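Local coordinates for hemolysin-related protein (PDB 6MLT) that is a secreted, metal-binding protein of the biofilm matrix that probably mediates biofilm adhesion by binding carbohydrate, at residues N362-M373 with K423-F431. Residues are numbered along the deposited sequence; the frame is centred on the assembly and turned at random.
Sequences NKYTWKYGVLEM and KQQVNAVQF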
ATOM      1  N   ASN A 362     -25.457 -18.201 -42.448  1.00 22.15           N
ATOM      2  CA  ASN A 362     -24.118 -18.267 -43.028  1.00 25.98           C
ATOM      3  C   ASN A 362     -24.198 -18.879 -44.425  1.00 24.63           C
ATOM      4  O   ASN A 362     -24.685 -20.003 -44.588  1.00 26.76           O
ATOM      5  CB  ASN A 362     -23.235 -19.104 -42.094  1.00 27.50           C
ATOM      6  CG  ASN A 362     -21.845 -19.336 -42.621  1.00 31.61           C
ATOM      7  OD1 ASN A 362     -21.649 -19.626 -43.795  1.00 27.05           O
ATOM      8  ND2 ASN A 362     -20.859 -19.251 -41.726  1.00 39.64           N
ATOM      9  N   LYS A 363     -23.705 -18.160 -45.437  1.00 23.72           N
ATOM     10  CA  LYS A 363     -23.839 -18.653 -46.806  1.00 22.68           C
ATOM     11  C   LYS A 363     -22.887 -19.800 -47.115  1.00 22.35           C
ATOM     12  O   LYS A 363     -23.069 -20.474 -48.133  1.00 23.64           O
ATOM     13  CB  LYS A 363     -23.609 -17.528 -47.811  1.00 22.71           C
ATOM     14  CG  LYS A 363     -22.153 -17.065 -47.945  1.00 23.28           C
ATOM     15  CD  LYS A 363     -22.057 -15.932 -48.961  1.00 25.29           C
ATOM     16  CE  LYS A 363     -20.626 -15.462 -49.159  1.00 31.23           C
ATOM     17  NZ  LYS A 363     -20.562 -14.315 -50.119  1.00 35.82           N
ATOM     18  N   TYR A 364     -21.880 -20.031 -46.274  1.00 21.81           N
ATOM     19  CA  TYR A 364     -20.923 -21.107 -46.508  1.00 24.23           C
ATOM     20  C   TYR A 364     -21.395 -22.430 -45.924  1.00 28.49           C
ATOM     21  O   TYR A 364     -21.198 -23.488 -46.537  1.00 28.95           O
ATOM     22  CB  TYR A 364     -19.566 -20.745 -45.906  1.00 24.90           C
ATOM     23  CG  TYR A 364     -19.071 -19.374 -46.291  1.00 23.73           C
ATOM     24  CD1 TYR A 364     -18.593 -19.116 -47.567  1.00 23.96           C
ATOM     25  CD2 TYR A 364     -19.075 -18.339 -45.368  1.00 25.66           C
ATOM     26  CE1 TYR A 364     -18.146 -17.857 -47.918  1.00 27.39           C
ATOM     27  CE2 TYR A 364     -18.622 -17.085 -45.703  1.00 28.83           C
ATOM     28  CZ  TYR A 364     -18.158 -16.845 -46.979  1.00 31.46           C
ATOM     29  OH  TYR A 364     -17.710 -15.584 -47.308  1.00 33.40           O
ATOM     30  N   THR A 365     -22.028 -22.382 -44.754  1.00 23.18           N
ATOM     31  CA  THR A 365     -22.446 -23.566 -44.031  1.00 27.04           C
ATOM     32  C   THR A 365     -23.956 -23.679 -43.882  1.00 26.12           C
ATOM     33  O   THR A 365     -24.434 -24.733 -43.452  1.00 28.28           O
ATOM     34  CB  THR A 365     -21.821 -23.580 -42.629  1.00 29.28           C
ATOM     35  OG1 THR A 365     -22.403 -22.533 -41.847  1.00 27.83           O
ATOM     36  CG2 THR A 365     -20.314 -23.365 -42.690  1.00 37.01           C
ATOM     37  N   TRP A 366     -24.714 -22.630 -44.207  1.00 23.64           N
ATOM     38  CA  TRP A 366     -26.168 -22.600 -44.044  1.00 23.54           C
ATOM     39  C   TRP A 366     -26.598 -22.721 -42.583  1.00 23.23           C
ATOM     40  O   TRP A 366     -27.764 -22.998 -42.302  1.00 24.35           O
ATOM     41  CB  TRP A 366     -26.848 -23.689 -44.892  1.00 30.90           C
ATOM     42  CG  TRP A 366     -26.816 -23.398 -46.367  1.00 46.45           C
ATOM     43  CD1 TRP A 366     -26.297 -22.289 -46.974  1.00 47.70           C
ATOM     44  CD2 TRP A 366     -27.320 -24.230 -47.420  1.00 64.08           C
ATOM     45  NE1 TRP A 366     -26.448 -22.378 -48.335  1.00 57.39           N
ATOM     46  CE2 TRP A 366     -27.072 -23.561 -48.636  1.00 68.06           C
ATOM     47  CE3 TRP A 366     -27.956 -25.475 -47.455  1.00 73.86           C
ATOM     48  CZ2 TRP A 366     -27.439 -24.093 -49.871  1.00 76.99           C
ATOM     49  CZ3 TRP A 366     -28.319 -26.003 -48.682  1.00 78.22           C
ATOM     50  CH2 TRP A 366     -28.060 -25.312 -49.872  1.00 79.32           C
ATOM     51  N   LYS A 367     -25.686 -22.494 -41.639  1.00 22.73           N
ATOM     52  CA  LYS A 367     -26.039 -22.413 -40.227  1.00 22.39           C
ATOM     53  C   LYS A 367     -26.338 -20.964 -39.840  1.00 21.77           C
ATOM     54  O   LYS A 367     -25.906 -20.016 -40.500  1.00 23.59           O
ATOM     55  CB  LYS A 367     -24.908 -22.963 -39.356  1.00 26.22           C
ATOM     56  CG  LYS A 367     -24.484 -24.384 -39.706  1.00 31.41           C
ATOM     57  CD  LYS A 367     -25.660 -25.352 -39.615  1.00 38.69           C
ATOM     58  CE  LYS A 367     -25.234 -26.777 -39.913  1.00 47.39           C
ATOM     59  NZ  LYS A 367     -26.397 -27.696 -39.944  1.00 55.04           N
ATOM     60  N   TYR A 368     -27.083 -20.801 -38.750  1.00 20.61           N
ATOM     61  CA  TYR A 368     -27.513 -19.488 -38.280  1.00 20.19           C
ATOM     62  C   TYR A 368     -26.639 -19.038 -37.115  1.00 20.85           C
ATOM     63  O   TYR A 368     -26.489 -19.768 -36.131  1.00 22.80           O
ATOM     64  CB  TYR A 368     -28.974 -19.529 -37.841  1.00 20.74           C
ATOM     65  CG  TYR A 368     -29.953 -19.740 -38.974  1.00 26.92           C
ATOM     66  CD1 TYR A 368     -30.303 -21.018 -39.389  1.00 32.50           C
ATOM     67  CD2 TYR A 368     -30.534 -18.661 -39.620  1.00 27.73           C
ATOM     68  CE1 TYR A 368     -31.202 -21.216 -40.426  1.00 36.02           C
ATOM     69  CE2 TYR A 368     -31.437 -18.847 -40.655  1.00 29.86           C
ATOM     70  CZ  TYR A 368     -31.763 -20.124 -41.053  1.00 37.17           C
ATOM     71  OH  TYR A 368     -32.659 -20.308 -42.082  1.00 44.45           O
ATOM     72  N   GLY A 369     -26.091 -17.834 -37.212  1.00 18.75           N
ATOM     73  CA  GLY A 369     -25.258 -17.346 -36.133  1.00 17.47           C
ATOM     74  C   GLY A 369     -24.880 -15.893 -36.316  1.00 17.26           C
ATOM     75  O   GLY A 369     -25.454 -15.178 -37.136  1.00 18.92           O
ATOM     76  N   VAL A 370     -23.901 -15.465 -35.525  1.00 17.21           N
ATOM     77  CA  VAL A 370     -23.387 -14.103 -35.609  1.00 18.69           C
ATOM     78  C   VAL A 370     -22.336 -14.041 -36.711  1.00 19.63           C
ATOM     79  O   VAL A 370     -21.309 -14.729 -36.649  1.00 19.10           O
ATOM     80  CB  VAL A 370     -22.811 -13.644 -34.260  1.00 18.35           C
ATOM     81  CG1 VAL A 370     -22.185 -12.263 -34.379  1.00 18.61           C
ATOM     82  CG2 VAL A 370     -23.912 -13.639 -33.203  1.00 17.81           C
ATOM     83  N   LEU A 371     -22.592 -13.208 -37.719  1.00 18.05           N
ATOM     84  CA  LEU A 371     -21.736 -13.083 -38.894  1.00 16.82           C
ATOM     85  C   LEU A 371     -20.722 -11.963 -38.736  1.00 17.13           C
ATOM     86  O   LEU A 371     -19.578 -12.095 -39.184  1.00 19.51           O
ATOM     87  CB  LEU A 371     -22.593 -12.836 -40.140  1.00 18.39           C
ATOM     88  CG  LEU A 371     -23.765 -13.799 -40.317  1.00 19.32           C
ATOM     89  CD1 LEU A 371     -24.624 -13.383 -41.502  1.00 22.78           C
ATOM     90  CD2 LEU A 371     -23.278 -15.236 -40.493  1.00 21.06           C
ATOM     91  N   GLU A 372     -21.114 -10.866 -38.095  1.00 17.13           N
ATOM     92  CA  GLU A 372     -20.221  -9.726 -37.956  1.00 18.44           C
ATOM     93  C   GLU A 372     -20.621  -8.905 -36.743  1.00 19.81           C
ATOM     94  O   GLU A 372     -21.802  -8.811 -36.394  1.00 20.69           O
ATOM     95  CB  GLU A 372     -20.234  -8.839 -39.213  1.00 22.07           C
ATOM     96  CG  GLU A 372     -19.183  -7.727 -39.187  1.00 33.10           C
ATOM     97  CD  GLU A 372     -19.469  -6.616 -40.162  1.00 57.31           C
ATOM     98  OE1 GLU A 372     -19.223  -6.802 -41.371  1.00 67.31           O
ATOM     99  OE2 GLU A 372     -19.944  -5.553 -39.711  1.00 67.26           O
ATOM    100  N   MET A 373     -19.615  -8.314 -36.101  1.00 17.82           N
ATOM    101  CA  MET A 373     -19.825  -7.272 -35.112  1.00 19.38           C
ATOM    102  C   MET A 373     -18.922  -6.106 -35.468  1.00 21.56           C
ATOM    103  O   MET A 373     -17.754  -6.305 -35.814  1.00 20.14           O
ATOM    104  CB  MET A 373     -19.535  -7.770 -33.691  1.00 20.18           C
ATOM    105  CG  MET A 373     -20.462  -8.885 -33.240  1.00 22.40           C
ATOM    106  SD  MET A 373     -20.259  -9.260 -31.492  1.00 26.47           S
ATOM    107  CE  MET A 373     -18.568  -9.837 -31.448  1.00 29.70           C
ATOM    108  N   LYS A 423     -15.803 -25.724 -37.159  1.00 24.07           N
ATOM    109  CA  LYS A 423     -16.944 -25.052 -37.764  1.00 24.52           C
ATOM    110  C   LYS A 423     -17.915 -24.492 -36.735  1.00 24.81           C
ATOM    111  O   LYS A 423     -18.876 -23.814 -37.116  1.00 25.91           O
ATOM    112  CB  LYS A 423     -17.684 -26.004 -38.715  1.00 25.69           C
ATOM    113  CG  LYS A 423     -16.928 -26.305 -40.014  1.00 33.88           C
ATOM    114  CD  LYS A 423     -16.650 -25.037 -40.820  1.00 42.58           C
ATOM    115  CE  LYS A 423     -15.982 -25.341 -42.155  1.00 49.97           C
ATOM    116  NZ  LYS A 423     -15.620 -24.092 -42.896  1.00 48.73           N
ATOM    117  N   GLN A 424     -17.695 -24.735 -35.446  1.00 22.77           N
ATOM    118  CA  GLN A 424     -18.515 -24.080 -34.437  1.00 22.54           C
ATOM    119  C   GLN A 424     -18.235 -22.581 -34.449  1.00 23.22           C
ATOM    120  O   GLN A 424     -17.147 -22.136 -34.822  1.00 23.42           O
ATOM    121  CB  GLN A 424     -18.240 -24.685 -33.057  1.00 23.42           C
ATOM    122  CG  GLN A 424     -18.716 -26.127 -32.926  1.00 24.16           C
ATOM    123  CD  GLN A 424     -18.249 -26.807 -31.653  1.00 26.50           C
ATOM    124  OE1 GLN A 424     -17.855 -26.149 -30.689  1.00 25.96           O
ATOM    125  NE2 GLN A 424     -18.287 -28.137 -31.647  1.00 27.56           N
ATOM    126  N   GLN A 425     -19.240 -21.789 -34.077  1.00 20.88           N
ATOM    127  CA  GLN A 425     -19.087 -20.339 -34.086  1.00 19.28           C
ATOM    128  C   GLN A 425     -19.955 -19.737 -32.990  1.00 20.63           C
ATOM    129  O   GLN A 425     -20.649 -20.450 -32.259  1.00 20.76           O
ATOM    130  CB  GLN A 425     -19.447 -19.746 -35.455  1.00 19.44           C
ATOM    131  CG  GLN A 425     -20.924 -19.857 -35.827  1.00 20.17           C
ATOM    132  CD  GLN A 425     -21.316 -18.867 -36.912  1.00 23.07           C
ATOM    133  OE1 GLN A 425     -21.474 -17.672 -36.649  1.00 26.50           O
ATOM    134  NE2 GLN A 425     -21.440 -19.351 -38.136  1.00 22.01           N
ATOM    135  N   VAL A 426     -19.905 -18.412 -32.876  1.00 19.28           N
ATOM    136  CA  VAL A 426     -20.798 -17.691 -31.977  1.00 18.93           C
ATOM    137  C   VAL A 426     -22.164 -17.581 -32.643  1.00 19.46           C
ATOM    138  O   VAL A 426     -22.297 -16.986 -33.720  1.00 20.93           O
ATOM    139  CB  VAL A 426     -20.234 -16.309 -31.629  1.00 19.31           C
ATOM    140  CG1 VAL A 426     -21.240 -15.507 -30.831  1.00 21.43           C
ATOM    141  CG2 VAL A 426     -18.936 -16.461 -30.848  1.00 21.62           C
ATOM    142  N   ASN A 427     -23.188 -18.139 -31.994  1.00 19.77           N
ATOM    143  CA  ASN A 427     -24.525 -18.147 -32.564  1.00 19.88           C
ATOM    144  C   ASN A 427     -25.426 -17.049 -32.012  1.00 18.70           C
ATOM    145  O   ASN A 427     -26.379 -16.652 -32.697  1.00 19.85           O
ATOM    146  CB  ASN A 427     -25.176 -19.513 -32.345  1.00 20.96           C
ATOM    147  CG  ASN A 427     -24.388 -20.638 -33.007  1.00 21.09           C
ATOM    148  OD1 ASN A 427     -23.674 -21.393 -32.343  1.00 21.32           O
ATOM    149  ND2 ASN A 427     -24.497 -20.735 -34.326  1.00 20.15           N
ATOM    150  N   ALA A 428     -25.152 -16.548 -30.809  1.00 22.34           N
ATOM    151  CA  ALA A 428     -25.869 -15.397 -30.281  1.00 22.37           C
ATOM    152  C   ALA A 428     -24.961 -14.647 -29.322  1.00 22.46           C
ATOM    153  O   ALA A 428     -24.045 -15.220 -28.724  1.00 22.67           O
ATOM    154  CB  ALA A 428     -27.165 -15.799 -29.572  1.00 25.10           C
ATOM    155  N   VAL A 429     -25.246 -13.352 -29.154  1.00 22.13           N
ATOM    156  CA  VAL A 429     -24.493 -12.507 -28.238  1.00 22.86           C
ATOM    157  C   VAL A 429     -25.429 -11.552 -27.516  1.00 24.06           C
ATOM    158  O   VAL A 429     -26.520 -11.224 -27.987  1.00 24.81           O
ATOM    159  CB  VAL A 429     -23.385 -11.694 -28.949  1.00 27.09           C
ATOM    160  CG1 VAL A 429     -22.337 -12.610 -29.521  1.00 32.55           C
ATOM    161  CG2 VAL A 429     -23.989 -10.813 -30.038  1.00 25.47           C
ATOM    162  N   GLN A 430     -24.962 -11.090 -26.362  1.00 23.95           N
ATOM    163  CA  GLN A 430     -25.666 -10.119 -25.544  1.00 26.11           C
ATOM    164  C   GLN A 430     -24.614  -9.320 -24.794  1.00 25.67           C
ATOM    165  O   GLN A 430     -23.647  -9.894 -24.291  1.00 27.34           O
ATOM    166  CB  GLN A 430     -26.637 -10.806 -24.577  1.00 32.12           C
ATOM    167  CG  GLN A 430     -27.338  -9.882 -23.601  1.00 34.78           C
ATOM    168  CD  GLN A 430     -28.305 -10.637 -22.707  1.00 34.34           C
ATOM    169  OE1 GLN A 430     -27.983 -11.709 -22.192  1.00 29.46           O
ATOM    170  NE2 GLN A 430     -29.505 -10.095 -22.540  1.00 33.57           N
ATOM    171  N   PHE A 431     -24.796  -8.007 -24.738  1.00 26.65           N
ATOM    172  CA  PHE A 431     -23.795  -7.114 -24.171  1.00 27.61           C
ATOM    173  C   PHE A 431     -24.163  -6.731 -22.746  1.00 28.60           C
ATOM    174  O   PHE A 431     -25.322  -6.428 -22.453  1.00 28.39           O
ATOM    175  CB  PHE A 431     -23.645  -5.863 -25.031  1.00 25.44           C
ATOM    176  CG  PHE A 431     -23.329  -6.168 -26.458  1.00 27.07           C
ATOM    177  CD1 PHE A 431     -22.054  -6.564 -26.824  1.00 29.31           C
ATOM    178  CD2 PHE A 431     -24.310  -6.099 -27.427  1.00 26.31           C
ATOM    179  CE1 PHE A 431     -21.762  -6.872 -28.142  1.00 28.83           C
ATOM    180  CE2 PHE A 431     -24.024  -6.403 -28.750  1.00 25.55           C
ATOM    181  CZ  PHE A 431     -22.748  -6.789 -29.102  1.00 25.74           C
TER
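Val370 and Val426 meet where two sheets of the beta-prism lectin domain converge, and they illustrate how a prism fold can join separate sheets by one backbone bond and one side-chain-to-backbone bond, backed by apolar packing. Val370 N donates to Val426 O at 2.9 Å, in the carbonyl plane and fairly straight (163°). Two residues before Val370, Tyr368 O receives Asn427 ND2, also at 2.9 Å, with that oxygen close to the plane of the amide. Gly369 passes between these two bonds, its CA 3.7 Å from Asn427 O; the chain turns a corner here, and strand 370-377 enters a different sheet from strand 428-435.

Beside these bonds the contact is apolar. The CG2 branch of Val370, set anti to its carbonyl carbon by a chi1 of 176°, lies 4.0 Å from Val426 CG1 and also touches Val429 CG1. Farther along the strands, Met373 SD sits at the edge of the Phe431 ring, a Met-aromatic contact with the sulfur 4.2 Å from Phe431 CZ. Val326 of strand 326-330, in the third sheet, packs on both Val370 and Val426, so all three sheets share this interior. The polar groups are positioned in turn from further out: Asn427 OD1 accepts from Lys415 N, fixing the amide whose other end holds Tyr368, while the turn leading to the corner is shaped by an Asx motif in which Asn362 OD1 receives Thr365 N at 2.9 Å.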